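Local coordinates for protein putative endo-1,4-beta-xylanase (Bacteroides thetaiotaomicron VPI-5482, PDB 5MSX) that probably hydrolyses glycosidic bonds in plant pectin as a calcium-binding family 43 glycoside hydrolase, perhaps as an arabinofuranosidase acting on rhamnogalacturonan II, at residues 156-159 and 165-168. Sequence-based numbering, arbitrary orientation.
With EDO (1,2-ethanediol), chain X.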
loop_
_atom_site.group_PDB
_atom_site.type_symbol
_atom_site.label_atom_id
_atom_site.label_comp_id
_atom_site.label_asym_id
_atom_site.label_seq_id
_atom_site.Cartn_x
_atom_site.Cartn_y
_atom_site.Cartn_z
ATOM N N GLU C 156 -16.553 -3.746 -9.316
ATOM C CA GLU C 156 -15.759 -4.961 -9.560
ATOM C C GLU C 156 -14.280 -4.528 -9.666
ATOM O O GLU C 156 -13.951 -3.611 -10.440
ATOM C CB GLU C 156 -16.259 -5.589 -10.864
ATOM C CG GLU C 156 -15.440 -6.709 -11.478
ATOM C CD GLU C 156 -15.623 -8.053 -10.773
ATOM O OE1 GLU C 156 -16.150 -8.043 -9.623
ATOM O OE2 GLU C 156 -15.213 -9.100 -11.384
ATOM N N ILE C 157 -13.405 -5.184 -8.891
ATOM C CA ILE C 157 -11.979 -4.819 -8.824
ATOM C C ILE C 157 -11.100 -5.824 -9.567
ATOM O O ILE C 157 -11.334 -7.034 -9.489
ATOM C CB ILE C 157 -11.537 -4.697 -7.359
ATOM C CG1 ILE C 157 -12.480 -3.761 -6.583
ATOM C CG2 ILE C 157 -10.102 -4.188 -7.216
ATOM C CD1 ILE C 157 -12.438 -2.293 -6.973
ATOM N N PHE C 158 -10.124 -5.326 -10.323
ATOM C CA PHE C 158 -9.107 -6.178 -10.930
ATOM C C PHE C 158 -7.689 -5.655 -10.622
ATOM O O PHE C 158 -7.426 -4.455 -10.770
ATOM C CB PHE C 158 -9.295 -6.242 -12.428
ATOM C CG PHE C 158 -8.242 -7.060 -13.130
ATOM C CD1 PHE C 158 -8.191 -8.453 -12.954
ATOM C CD2 PHE C 158 -7.291 -6.450 -13.954
ATOM C CE1 PHE C 158 -7.226 -9.209 -13.607
ATOM C CE2 PHE C 158 -6.308 -7.204 -14.603
ATOM C CZ PHE C 158 -6.276 -8.584 -14.425
ATOM N N VAL C 159 -6.775 -6.540 -10.218
ATOM C CA VAL C 159 -5.330 -6.149 -10.066
ATOM C C VAL C 159 -4.516 -6.935 -11.088
ATOM O O VAL C 159 -4.519 -8.160 -11.062
ATOM C CB VAL C 159 -4.789 -6.414 -8.647
ATOM C CG1 VAL C 159 -3.367 -5.872 -8.486
ATOM C CG2 VAL C 159 -5.711 -5.792 -7.597
ATOM N N ALA C 165 -4.063 -1.662 -10.430
ATOM C CA ALA C 165 -5.438 -1.945 -10.042
ATOM C C ALA C 165 -6.429 -1.130 -10.887
ATOM O O ALA C 165 -6.113 -0.030 -11.340
ATOM C CB ALA C 165 -5.634 -1.692 -8.556
ATOM N N TYR C 166 -7.628 -1.701 -11.084
ATOM C CA TYR C 166 -8.724 -1.130 -11.872
ATOM C C TYR C 166 -10.044 -1.348 -11.154
ATOM O O TYR C 166 -10.252 -2.379 -10.503
ATOM C CB TYR C 166 -8.841 -1.781 -13.264
ATOM C CG TYR C 166 -7.626 -1.683 -14.136
ATOM C CD1 TYR C 166 -6.600 -2.598 -14.030
ATOM C CD2 TYR C 166 -7.511 -0.677 -15.082
ATOM C CE1 TYR C 166 -5.459 -2.490 -14.822
ATOM C CE2 TYR C 166 -6.397 -0.565 -15.888
ATOM C CZ TYR C 166 -5.365 -1.469 -15.752
ATOM O OH TYR C 166 -4.275 -1.366 -16.574
ATOM N N VAL C 167 -10.940 -0.378 -11.289
ATOM C CA VAL C 167 -12.303 -0.505 -10.802
ATOM C C VAL C 167 -13.243 -0.463 -12.014
ATOM O O VAL C 167 -13.141 0.420 -12.849
ATOM C CB VAL C 167 -12.655 0.531 -9.703
ATOM C CG1 VAL C 167 -12.469 1.985 -10.158
ATOM C CG2 VAL C 167 -14.066 0.258 -9.185
ATOM N N PHE C 168 -14.088 -1.483 -12.127
ATOM C CA PHE C 168 -15.149 -1.584 -13.121
ATOM C C PHE C 168 -16.493 -1.352 -12.431
ATOM O O PHE C 168 -16.706 -1.836 -11.345
ATOM C CB PHE C 168 -15.168 -3.001 -13.710
ATOM C CG PHE C 168 -13.995 -3.326 -14.572
ATOM C CD1 PHE C 168 -12.837 -3.850 -14.018
ATOM C CD2 PHE C 168 -14.048 -3.116 -15.943
ATOM C CE1 PHE C 168 -11.746 -4.159 -14.817
ATOM C CE2 PHE C 168 -12.952 -3.423 -16.764
ATOM C CZ PHE C 168 -11.810 -3.949 -16.192
HETATM C C1 EDO X . -4.400 -11.909 -12.972
HETATM O O1 EDO X . -5.615 -12.649 -12.788
HETATM C C2 EDO X . -3.989 -11.357 -11.617
HETATM O O2 EDO X . -2.907 -10.433 -11.761
#
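Y166 CD1 lies at the edge of the F158 ring, near its plane, 3.9 Å from CD2, while the Y166 ring has F158 O at its edge. The F168 ring turns an edge to F158 CB, 4.0 Å from its CE1, and E156 O lies at that edge in the ring plane. F204 stacks on the F168 ring and meets the F158 ring edge-to-face, while P234 touches F158 and Y166. O1 of a 1,2-ethanediol, probably from the crystallisation liquor, lies at the F158 edge, and its O2 donates a 2.9 Å hydrogen bond to V159 O. With CG of F158 anti to the backbone N (chi1 178°), the ring is placed alongside that of Y166, pointing the same way. An alanine in place of F158 would probably open a gap beside Y166 and leave F204 without its edge-to-face partner. The strands form an antiparallel β-hairpin, 156-159 being the innermost, edge strand of a four-stranded blade in family 43's five-bladed β-propeller. E156 and F168 exchange two backbone hydrogen bonds, F168 N to E156 O being nearly straight at 2.7 Å (174°); F158 and Y166 form the second such pair. On the other face I157 CD1 packs obliquely against V167 CG2 at 3.7 Å. The E156 side chain, bent at chi2, lies about 5 Å from a bound calcium ion, and its OE2 accepts F204 N's hydrogen bond.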